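Local coordinates for copper induced nitroreductase D (Lactococcus lactis, PDB 2WQF), which is a copper-induced, FMN-binding nitroreductase involved in defence against oxidative stress, probably acting as a flavin-dependent oxidoreductase, at residues 12-17 with 149-154; 97-102 with 177-182; 65-70 with 155-160; 101-106 with 128-133. One frame throughout, in Å; residues are numbered along the deposited sequence.

Contact 1 of 4, residues 12-17 with 149-154; sequences TIYALG and NLQHYN. With FMN (flavin mononucleotide), chain B.
The carboxamide of Asn-149 ties a loop to the flavin site, although it does not itself bond the cofactor. Its ND2 donates a nearly straight bond (3.0 Å, 169°) to Ile-13 O, and its OD1 accepts from Gln-151 NE2 at 2.8 Å. That same NE2 donates to FMN O2, so Asn-149 fixes the rotation of Gln-151 from the second shell. A side chain with both donor and acceptor is what this relay needs; chi1 of 64°, with CG between backbone N and carbonyl carbon, points it at the loop. FMN O2 takes a second bond, 2.6 Å, from Tyr-14 OH, whose ring has Thr-12 CG2 over one face. Two donors on O2 would be expected to draw negative charge toward that end of the flavin. Thr-12 grips the phosphate through N and OG1, and His-152 ND1 donates to FMN O4 at 2.8 Å. With an alanine here in place of Asn-149, Ile-13 O would probably lose its side-chain donor and Gln-151 be freer to turn. Strands 16-17 and 146-151 both pair with strand 171-182, while Phe-92 of helix 88-93 packs on Asn-149 and Trp-138 of helix 121-143 on Thr-12 and Leu-150.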
# COMPACT_ATOMS: atom_id res chain seq x y z
N THR A 12 1.42 -5.91 -14.22
CA THR A 12 1.32 -4.78 -15.12
C THR A 12 1.03 -5.28 -16.54
O THR A 12 1.81 -6.03 -17.13
CB THR A 12 2.61 -3.94 -15.09
OG1 THR A 12 2.71 -3.27 -13.84
CG2 THR A 12 2.63 -2.91 -16.21
N ILE A 13 -0.12 -4.88 -17.04
CA ILE A 13 -0.54 -5.19 -18.40
C ILE A 13 -0.73 -3.90 -19.16
O ILE A 13 -1.60 -3.10 -18.84
CB ILE A 13 -1.89 -5.96 -18.40
CG1 ILE A 13 -1.82 -7.22 -17.53
CG2 ILE A 13 -2.37 -6.26 -19.82
CD1 ILE A 13 -0.85 -8.28 -18.01
N TYR A 14 0.09 -3.71 -20.18
CA TYR A 14 0.02 -2.51 -21.00
C TYR A 14 -0.94 -2.65 -22.18
O TYR A 14 -1.51 -1.64 -22.62
CB TYR A 14 1.42 -2.11 -21.51
CG TYR A 14 2.30 -1.58 -20.39
CD1 TYR A 14 1.91 -0.45 -19.64
CD2 TYR A 14 3.48 -2.23 -20.03
CE1 TYR A 14 2.70 0.04 -18.63
CE2 TYR A 14 4.29 -1.75 -19.00
CZ TYR A 14 3.89 -0.63 -18.30
OH TYR A 14 4.71 -0.14 -17.28
N ALA A 15 -1.12 -3.87 -22.67
CA ALA A 15 -1.97 -4.13 -23.83
C ALA A 15 -3.37 -4.44 -23.34
O ALA A 15 -3.68 -5.58 -22.97
CB ALA A 15 -1.41 -5.29 -24.68
N LEU A 16 -4.20 -3.40 -23.35
CA LEU A 16 -5.53 -3.46 -22.76
C LEU A 16 -6.60 -3.13 -23.78
O LEU A 16 -6.41 -2.27 -24.66
CB LEU A 16 -5.63 -2.51 -21.55
CG LEU A 16 -4.76 -2.85 -20.34
CD1 LEU A 16 -4.83 -1.72 -19.33
CD2 LEU A 16 -5.16 -4.19 -19.69
N GLY A 17 -7.75 -3.78 -23.65
CA GLY A 17 -8.87 -3.52 -24.53
C GLY A 17 -10.16 -3.33 -23.75
O GLY A 17 -10.16 -3.13 -22.52
N ASN A 149 -2.54 -1.20 -15.45
CA ASN A 149 -1.22 -0.61 -15.24
C ASN A 149 -1.40 0.72 -14.52
O ASN A 149 -2.45 1.35 -14.61
CB ASN A 149 -0.43 -0.51 -16.56
CG ASN A 149 -1.08 0.43 -17.56
OD1 ASN A 149 -0.97 1.63 -17.45
ND2 ASN A 149 -1.76 -0.12 -18.53
N LEU A 150 -0.39 1.10 -13.75
CA LEU A 150 -0.47 2.26 -12.89
C LEU A 150 0.43 3.39 -13.40
O LEU A 150 1.64 3.24 -13.50
CB LEU A 150 -0.04 1.87 -11.46
CG LEU A 150 -0.15 2.97 -10.41
CD1 LEU A 150 -1.58 3.38 -10.19
CD2 LEU A 150 0.50 2.52 -9.11
N GLN A 151 -0.20 4.52 -13.73
CA GLN A 151 0.46 5.68 -14.27
C GLN A 151 0.44 6.85 -13.31
O GLN A 151 -0.36 6.89 -12.35
CB GLN A 151 -0.18 6.10 -15.60
CG GLN A 151 -0.15 5.04 -16.68
CD GLN A 151 1.24 4.46 -16.86
OE1 GLN A 151 2.22 5.19 -16.89
NE2 GLN A 151 1.33 3.14 -16.93
N HIS A 152 1.33 7.81 -13.58
CA HIS A 152 1.51 9.00 -12.78
C HIS A 152 1.67 10.25 -13.63
O HIS A 152 2.77 10.75 -13.84
CB HIS A 152 2.68 8.80 -11.82
CG HIS A 152 2.44 7.70 -10.84
ND1 HIS A 152 2.83 6.39 -11.08
CD2 HIS A 152 1.76 7.68 -9.66
CE1 HIS A 152 2.45 5.63 -10.07
NE2 HIS A 152 1.78 6.39 -9.21
N TYR A 153 0.54 10.75 -14.13
CA TYR A 153 0.51 12.01 -14.88
C TYR A 153 0.08 13.17 -13.97
O TYR A 153 -0.09 14.29 -14.43
CB TYR A 153 -0.41 11.87 -16.09
CG TYR A 153 0.22 10.99 -17.14
CD1 TYR A 153 1.28 11.45 -17.92
CD2 TYR A 153 -0.21 9.69 -17.34
CE1 TYR A 153 1.88 10.65 -18.86
CE2 TYR A 153 0.37 8.88 -18.29
CZ TYR A 153 1.42 9.36 -19.04
OH TYR A 153 2.00 8.55 -19.99
N ASN A 154 -0.07 12.89 -12.67
CA ASN A 154 -0.11 13.92 -11.64
C ASN A 154 1.31 14.46 -11.44
O ASN A 154 2.28 13.67 -11.52
CB ASN A 154 -0.65 13.32 -10.34
CG ASN A 154 0.08 12.05 -9.93
OD1 ASN A 154 -0.06 11.03 -10.59
ND2 ASN A 154 0.90 12.13 -8.90
N1 FMN B . 4.30 1.55 -14.03
C2 FMN B . 4.15 2.51 -15.13
O2 FMN B . 4.05 2.11 -16.27
N3 FMN B . 4.20 3.91 -14.83
C4 FMN B . 4.35 4.39 -13.54
O4 FMN B . 4.29 5.58 -13.35
C4A FMN B . 4.53 3.44 -12.45
N5 FMN B . 4.72 3.79 -11.22
C5A FMN B . 4.50 2.78 -10.14
C6 FMN B . 4.35 3.26 -8.73
C7 FMN B . 4.09 2.42 -7.73
C7M FMN B . 3.98 2.96 -6.32
C8 FMN B . 3.91 0.95 -8.05
C8M FMN B . 3.54 -0.02 -6.94
C9 FMN B . 4.07 0.49 -9.30
C9A FMN B . 4.37 1.45 -10.42
N10 FMN B . 4.57 1.02 -11.77
C10 FMN B . 4.48 1.98 -12.79
C1' FMN B . 4.52 -0.39 -12.13
C2' FMN B . 5.77 -1.11 -11.65
O2' FMN B . 6.85 -0.76 -12.48
C3' FMN B . 5.47 -2.61 -11.66
O3' FMN B . 4.50 -2.80 -10.66
C4' FMN B . 6.73 -3.43 -11.31
O4' FMN B . 7.68 -3.34 -12.36
C5' FMN B . 6.41 -4.89 -11.03
O5' FMN B . 5.77 -5.44 -12.18
P FMN B . 4.27 -6.07 -12.05
O1P FMN B . 4.25 -7.07 -10.97
O2P FMN B . 3.28 -4.89 -11.75
O3P FMN B . 3.98 -6.71 -13.48
O HOH W 1 2.00 -0.45 -14.11
O HOH W 2 -2.70 0.50 -21.43

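Contact 2 of 4, residues 97-102 with 177-182; sequences GTILFF and LVFGSI
Gly-97 and Phe-179 face each other as an antiparallel hydrogen-bonded pair, and the phenyl ring folds back across the strand over the glycine. Gly-97 N lies over one ring face, toward the rim, and Phe-179 CD2 comes within 3.4 Å of Gly-97 O. The fold-back follows from chi1 of 75°, which sets CG between the backbone N and the carbonyl carbon. A beta carbon at position 97 would clash with CE2, so the residue without a side chain suits the ring. The same CD2-CE2 side of the ring also reaches Ile-99, whose CG1 lies 3.7 Å from Phe-179 CE2 with the two side chains crossing at about a right angle. Replacing Phe-179 by an alanine would probably uncover the Gly-97 backbone and deprive Ile-99 of one apolar neighbour.

Beneath this layer, two bonds close each hydrogen-bonded pair: Phe-179 N to Gly-97 O at 3.0 Å is returned by Gly-97 N to Phe-179 O, and Ile-99 N to Leu-177 O at 2.8 Å by Leu-177 N to Ile-99 O. Between them Thr-98 and Val-178 form a non-hydrogen-bonded pair with CA atoms 4.3 Å apart. Their side chains take the opposite face of the sheet, where Thr-98 OG1 bonds Gln-56 and Trp-60 of helix 53-73. Back on the face of Phe-179 and Ile-99, Leu-177 CB meets the edge of the Phe-101 ring at CE2, 3.7 Å away. Val-137 and Trp-138 of helix 121-143 cover Ile-99 and Leu-177.

A glycine lying under a cross-strand aromatic is the pairing known as aromatic rescue of glycine; here it sits in the central antiparallel sheet, with helices on both faces, of the nitroreductase fold.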
# COMPACT_ATOMS: atom_id res chain seq x y z
N GLY A 97 -11.14 1.63 -19.08
CA GLY A 97 -11.32 2.73 -18.15
C GLY A 97 -10.06 3.12 -17.42
O GLY A 97 -9.01 2.47 -17.57
N THR A 98 -10.20 4.14 -16.58
CA THR A 98 -9.10 4.65 -15.75
C THR A 98 -9.69 4.95 -14.37
O THR A 98 -10.72 5.62 -14.24
CB THR A 98 -8.41 5.92 -16.32
OG1 THR A 98 -7.94 5.64 -17.65
CG2 THR A 98 -7.23 6.31 -15.50
N ILE A 99 -9.02 4.45 -13.33
CA ILE A 99 -9.39 4.76 -11.96
C ILE A 99 -8.37 5.75 -11.40
O ILE A 99 -7.19 5.41 -11.27
CB ILE A 99 -9.42 3.50 -11.10
CG1 ILE A 99 -10.35 2.44 -11.70
CG2 ILE A 99 -9.80 3.83 -9.63
CD1 ILE A 99 -10.02 1.01 -11.25
N LEU A 100 -8.82 6.97 -11.13
CA LEU A 100 -7.95 8.00 -10.56
C LEU A 100 -8.09 7.99 -9.05
O LEU A 100 -9.18 8.10 -8.50
CB LEU A 100 -8.28 9.38 -11.13
CG LEU A 100 -8.03 9.50 -12.65
CD1 LEU A 100 -9.22 9.05 -13.45
CD2 LEU A 100 -7.69 10.95 -13.02
N PHE A 101 -6.95 7.75 -8.40
CA PHE A 101 -6.84 7.69 -6.96
C PHE A 101 -6.37 9.00 -6.39
O PHE A 101 -5.35 9.51 -6.82
CB PHE A 101 -5.85 6.59 -6.57
CG PHE A 101 -6.37 5.19 -6.80
CD1 PHE A 101 -7.09 4.51 -5.83
CD2 PHE A 101 -6.15 4.56 -8.02
CE1 PHE A 101 -7.54 3.23 -6.05
CE2 PHE A 101 -6.57 3.28 -8.25
CZ PHE A 101 -7.28 2.61 -7.27
N PHE A 102 -7.11 9.51 -5.40
CA PHE A 102 -6.80 10.76 -4.73
C PHE A 102 -6.73 10.50 -3.22
O PHE A 102 -7.29 9.52 -2.72
CB PHE A 102 -7.87 11.84 -4.96
CG PHE A 102 -8.23 12.10 -6.40
CD1 PHE A 102 -7.87 13.30 -7.01
CD2 PHE A 102 -9.00 11.20 -7.11
CE1 PHE A 102 -8.24 13.56 -8.35
CE2 PHE A 102 -9.36 11.45 -8.43
CZ PHE A 102 -9.00 12.64 -9.04
N LEU A 177 -4.94 4.26 -12.45
CA LEU A 177 -4.90 2.84 -12.75
C LEU A 177 -5.76 2.59 -14.00
O LEU A 177 -6.98 2.67 -13.96
CB LEU A 177 -5.37 2.02 -11.56
CG LEU A 177 -5.19 0.52 -11.69
CD1 LEU A 177 -3.72 0.09 -11.61
CD2 LEU A 177 -6.01 -0.20 -10.59
N VAL A 178 -5.08 2.37 -15.12
CA VAL A 178 -5.69 2.09 -16.41
C VAL A 178 -5.99 0.59 -16.46
O VAL A 178 -5.14 -0.23 -16.12
CB VAL A 178 -4.72 2.46 -17.54
CG1 VAL A 178 -5.34 2.21 -18.89
CG2 VAL A 178 -4.35 3.93 -17.44
N PHE A 179 -7.22 0.24 -16.83
CA PHE A 179 -7.66 -1.16 -16.76
C PHE A 179 -8.53 -1.56 -17.93
O PHE A 179 -9.16 -0.73 -18.60
CB PHE A 179 -8.37 -1.44 -15.43
CG PHE A 179 -9.77 -0.88 -15.33
CD1 PHE A 179 -10.86 -1.69 -15.63
CD2 PHE A 179 -9.98 0.45 -15.00
CE1 PHE A 179 -12.15 -1.18 -15.54
CE2 PHE A 179 -11.28 0.98 -14.93
CZ PHE A 179 -12.35 0.15 -15.21
N GLY A 180 -8.53 -2.85 -18.21
CA GLY A 180 -9.32 -3.38 -19.30
C GLY A 180 -9.07 -4.85 -19.54
O GLY A 180 -8.48 -5.53 -18.72
N SER A 181 -9.55 -5.34 -20.68
CA SER A 181 -9.30 -6.71 -21.03
C SER A 181 -7.83 -6.91 -21.40
O SER A 181 -7.20 -6.03 -21.97
CB SER A 181 -10.19 -7.13 -22.18
OG SER A 181 -10.08 -6.26 -23.29
N ILE A 182 -7.30 -8.08 -21.04
CA ILE A 182 -5.91 -8.39 -21.32
C ILE A 182 -5.75 -8.80 -22.78
O ILE A 182 -6.34 -9.77 -23.22
CB ILE A 182 -5.41 -9.52 -20.41
CG1 ILE A 182 -5.54 -9.09 -18.95
CG2 ILE A 182 -3.97 -9.90 -20.77
CD1 ILE A 182 -5.15 -10.17 -17.92

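Contact 3 of 4, residues 65-70 with 155-160; sequences APELKA and PLIDEA
Leu-156 O accepts a 2.6 Å hydrogen bond from a water that also donates to Glu-67 OE1 at 3.1 Å, bridging helix 53-73 and the turn before helix 158-164. With Glu-67 ionised, as is likely, both oxygens are acceptors and would not bond directly; Glu-67 OE1 stays 3.6 Å from Leu-156 O. The glutamate reaches the bridge by a bent chain, chi2 -78°, which lays the carboxylate alongside the turn and brings OE2 to 3.9 Å from Ala-160 CB. The small methyl of Ala-160 suits a place that faces the neighbouring helix.

Next to this polar bridge runs an apolar one. Leu-68 CD1 meets Leu-156 CD2 at 4.0 Å, branch against branch, and Ile-157 CG2 lies 4.3 Å from Glu-67 CB. Most of the Ile-157 side chain turns inward to Ile-63 and Val-64 of helix 53-73 and to Leu-173 of strand 171-182, as suits a buried branched residue. Pro-155, preceded by a cis peptide bond, starts the type I turn that closes at Asp-158, the first residue of the next helix.

A water giving both its protons to this pair is consistent with an ionised Glu-67, and implies a surface join made by solvent and methyl contacts instead of direct polar bonds.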
# COMPACT_ATOMS: atom_id res chain seq x y z
N ALA A 65 -3.10 14.11 -23.21
CA ALA A 65 -2.32 14.41 -24.41
C ALA A 65 -1.96 15.91 -24.52
O ALA A 65 -0.78 16.26 -24.66
CB ALA A 65 -3.05 13.93 -25.67
N PRO A 66 -2.96 16.80 -24.44
CA PRO A 66 -2.62 18.23 -24.52
C PRO A 66 -1.73 18.72 -23.37
O PRO A 66 -0.84 19.53 -23.62
CB PRO A 66 -3.98 18.93 -24.49
CG PRO A 66 -4.97 17.88 -24.90
CD PRO A 66 -4.42 16.59 -24.42
N GLU A 67 -1.96 18.26 -22.15
CA GLU A 67 -1.15 18.70 -21.01
C GLU A 67 0.29 18.23 -21.15
O GLU A 67 1.23 18.97 -20.81
CB GLU A 67 -1.74 18.18 -19.69
CG GLU A 67 -3.08 18.82 -19.30
CD GLU A 67 -2.92 20.20 -18.71
OE1 GLU A 67 -1.77 20.69 -18.63
OE2 GLU A 67 -3.94 20.80 -18.30
N LEU A 68 0.46 17.01 -21.65
CA LEU A 68 1.78 16.44 -21.88
C LEU A 68 2.50 17.20 -23.00
O LEU A 68 3.68 17.55 -22.88
CB LEU A 68 1.65 14.96 -22.23
CG LEU A 68 2.81 14.04 -21.87
CD1 LEU A 68 3.22 14.22 -20.44
CD2 LEU A 68 2.41 12.58 -22.13
N LYS A 69 1.80 17.49 -24.09
CA LYS A 69 2.40 18.20 -25.22
C LYS A 69 2.82 19.60 -24.79
O LYS A 69 3.91 20.06 -25.14
CB LYS A 69 1.41 18.30 -26.39
CG LYS A 69 1.92 19.11 -27.58
CD LYS A 69 0.94 19.04 -28.75
CE LYS A 69 1.38 19.91 -29.91
NZ LYS A 69 1.25 21.36 -29.59
N ALA A 70 1.96 20.27 -24.04
CA ALA A 70 2.25 21.63 -23.61
C ALA A 70 3.46 21.60 -22.68
O ALA A 70 4.34 22.46 -22.75
CB ALA A 70 1.04 22.23 -22.91
N PRO A 155 1.46 15.78 -11.16
CA PRO A 155 0.39 16.77 -10.97
C PRO A 155 -0.05 17.47 -12.25
O PRO A 155 -0.85 18.37 -12.17
CB PRO A 155 1.04 17.82 -10.06
CG PRO A 155 2.49 17.50 -9.99
CD PRO A 155 2.79 16.38 -10.92
N LEU A 156 0.47 17.06 -13.40
CA LEU A 156 0.24 17.76 -14.66
C LEU A 156 -1.24 17.90 -14.99
O LEU A 156 -1.69 18.96 -15.45
CB LEU A 156 0.96 17.04 -15.80
CG LEU A 156 2.43 17.41 -16.06
CD1 LEU A 156 3.27 17.31 -14.79
CD2 LEU A 156 2.98 16.52 -17.16
N ILE A 157 -2.01 16.83 -14.76
CA ILE A 157 -3.41 16.78 -15.17
C ILE A 157 -4.39 17.13 -14.07
O ILE A 157 -5.59 17.14 -14.30
CB ILE A 157 -3.79 15.39 -15.72
CG1 ILE A 157 -3.69 14.32 -14.64
CG2 ILE A 157 -2.86 15.04 -16.90
CD1 ILE A 157 -4.20 12.98 -15.10
N ASP A 158 -3.88 17.43 -12.88
CA ASP A 158 -4.73 17.59 -11.69
C ASP A 158 -5.85 18.63 -11.87
O ASP A 158 -7.01 18.36 -11.55
CB ASP A 158 -3.90 18.02 -10.47
CG ASP A 158 -2.95 16.95 -9.99
OD1 ASP A 158 -2.64 16.02 -10.75
OD2 ASP A 158 -2.51 17.07 -8.82
N GLU A 159 -5.47 19.83 -12.30
CA GLU A 159 -6.42 20.94 -12.48
C GLU A 159 -7.53 20.59 -13.48
O GLU A 159 -8.70 20.84 -13.23
CB GLU A 159 -5.69 22.21 -12.96
N ALA A 160 -7.14 20.01 -14.62
CA ALA A 160 -8.09 19.76 -15.70
C ALA A 160 -9.07 18.66 -15.29
O ALA A 160 -10.25 18.69 -15.63
CB ALA A 160 -7.34 19.37 -16.97
O HOH W 3 -0.50 21.29 -15.87

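Contact 4 of 4, residues 101-106 with 128-133; sequences FFEDQA and QGSGII
Glu-103 curls toward Ser-130 because CG lies anti to the carbonyl carbon (chi1 -74°) and the chain then bends at chi2 (-68°), bringing OE2 to 3.6 Å from Ser-130 CA. Ser-130 answers with OG anti to its own N (chi1 -171°), but OG and OE2 do not bond directly. A water joins them: it accepts from Ser-130 OG at 2.8 Å and donates to Glu-103 OE2 at 2.7 Å and to Phe-102 O at 2.9 Å. Serine suits this place as a small residue with a proton to give. The other carboxylate oxygen, OE1, is bonded by Thr-45 and Ser-126, so the buried acid is held at both oxygens, which would probably favour its ionised form. Gly-129, beside the carboxylate, adds no side chain to the interface.

Further along the helix, Ile-133 slides past Phe-101 in the opposite direction, Ile-133 CD1 meeting the ring edge at Phe-101 CD1, 3.7 Å away. At the end of the strand, Asp-104 N-caps helix 105-114, OD1 accepting from Ala-106 N at 2.9 Å.

Strand 97-104 packs against helix 121-143; the axes of segments 101-104 and 128-133 approach to 8.8 Å, with N-to-C directions 146° apart. Strands 46-52 and 171-182 flank the strand, and the helix turns Ile-132 toward Val-135 of the second subunit.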
# COMPACT_ATOMS: atom_id res chain seq x y z
N PHE A 101 -6.95 7.75 -8.40
CA PHE A 101 -6.84 7.69 -6.96
C PHE A 101 -6.37 9.00 -6.39
O PHE A 101 -5.35 9.51 -6.82
CB PHE A 101 -5.85 6.59 -6.57
CG PHE A 101 -6.37 5.19 -6.80
CD1 PHE A 101 -7.09 4.51 -5.83
CD2 PHE A 101 -6.15 4.56 -8.02
CE1 PHE A 101 -7.54 3.23 -6.05
CE2 PHE A 101 -6.57 3.28 -8.25
CZ PHE A 101 -7.28 2.61 -7.27
N PHE A 102 -7.11 9.51 -5.40
CA PHE A 102 -6.80 10.76 -4.73
C PHE A 102 -6.73 10.50 -3.22
O PHE A 102 -7.29 9.52 -2.72
CB PHE A 102 -7.87 11.84 -4.96
CG PHE A 102 -8.23 12.10 -6.40
CD1 PHE A 102 -7.87 13.30 -7.01
CD2 PHE A 102 -9.00 11.20 -7.11
CE1 PHE A 102 -8.24 13.56 -8.35
CE2 PHE A 102 -9.36 11.45 -8.43
CZ PHE A 102 -9.00 12.64 -9.04
N GLU A 103 -6.07 11.40 -2.50
CA GLU A 103 -6.09 11.40 -1.04
C GLU A 103 -6.71 12.72 -0.60
O GLU A 103 -6.30 13.80 -1.07
CB GLU A 103 -4.67 11.27 -0.47
CG GLU A 103 -4.12 9.85 -0.62
CD GLU A 103 -4.88 8.86 0.27
OE1 GLU A 103 -5.04 9.16 1.48
OE2 GLU A 103 -5.33 7.79 -0.24
N ASP A 104 -7.68 12.65 0.29
CA ASP A 104 -8.39 13.84 0.75
C ASP A 104 -7.58 14.62 1.79
O ASP A 104 -7.46 14.24 2.96
CB ASP A 104 -9.75 13.43 1.30
CG ASP A 104 -10.65 14.62 1.57
OD1 ASP A 104 -10.15 15.74 1.73
OD2 ASP A 104 -11.87 14.42 1.64
N GLN A 105 -7.02 15.74 1.34
CA GLN A 105 -6.16 16.57 2.17
C GLN A 105 -6.92 17.28 3.30
O GLN A 105 -6.32 17.66 4.30
CB GLN A 105 -5.44 17.61 1.31
CG GLN A 105 -4.58 16.97 0.21
CD GLN A 105 -3.60 15.95 0.78
OE1 GLN A 105 -2.68 16.30 1.53
NE2 GLN A 105 -3.80 14.69 0.43
N ALA A 106 -8.23 17.45 3.13
CA ALA A 106 -9.02 18.08 4.18
C ALA A 106 -9.10 17.18 5.42
O ALA A 106 -9.03 17.63 6.57
CB ALA A 106 -10.41 18.43 3.67
N GLN A 128 0.91 6.04 2.22
CA GLN A 128 0.88 4.59 2.34
C GLN A 128 -0.51 4.07 1.99
O GLN A 128 -0.65 3.06 1.27
CB GLN A 128 1.32 4.17 3.76
CG GLN A 128 2.78 4.49 4.02
CD GLN A 128 3.22 4.21 5.43
OE1 GLN A 128 2.41 3.85 6.29
NE2 GLN A 128 4.50 4.40 5.69
N GLY A 129 -1.54 4.76 2.49
CA GLY A 129 -2.93 4.44 2.21
C GLY A 129 -3.25 4.42 0.73
O GLY A 129 -4.01 3.58 0.24
N SER A 130 -2.68 5.36 -0.01
CA SER A 130 -2.89 5.44 -1.44
C SER A 130 -2.30 4.22 -2.14
O SER A 130 -2.95 3.60 -3.01
CB SER A 130 -2.30 6.72 -2.03
OG SER A 130 -2.71 6.85 -3.37
N GLY A 131 -1.11 3.82 -1.71
CA GLY A 131 -0.50 2.61 -2.26
C GLY A 131 -1.37 1.38 -1.96
O GLY A 131 -1.62 0.56 -2.85
N ILE A 132 -1.84 1.30 -0.72
CA ILE A 132 -2.65 0.19 -0.26
C ILE A 132 -3.91 0.03 -1.11
O ILE A 132 -4.18 -1.06 -1.65
CB ILE A 132 -3.02 0.40 1.22
CG1 ILE A 132 -1.77 0.18 2.11
CG2 ILE A 132 -4.15 -0.51 1.67
CD1 ILE A 132 -1.95 0.72 3.53
N ILE A 133 -4.68 1.09 -1.28
CA ILE A 133 -5.95 0.94 -2.01
C ILE A 133 -5.70 0.72 -3.51
O ILE A 133 -6.44 -0.02 -4.16
CB ILE A 133 -6.96 2.08 -1.76
CG1 ILE A 133 -6.46 3.44 -2.24
CG2 ILE A 133 -7.35 2.10 -0.26
CD1 ILE A 133 -7.55 4.51 -2.19
O HOH W 4 -5.41 7.37 -2.92

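Along the chain, contact 4 is nested within the loops closed by contacts 1 and 3, whereas contacts 1, 2 and 3 cross one another, so distant parts of the sequence are interlocked. Contacts 1 and 2 lie with centres about 7 Å apart and meet through strand 171-182, which pairs with strands 16-17, 97-104 and 146-151. Contacts 2 and 4 share Phe-101 and Phe-102 on strand 97-104, with centres about 16 Å apart. Contact 3 stands nearer the surface, about 17 Å from contact 1 between centres, and touches it where Leu-68 packs on Tyr-153. One sheet therefore connects the flavin site of contact 1 to the dimer-facing helix of contact 4.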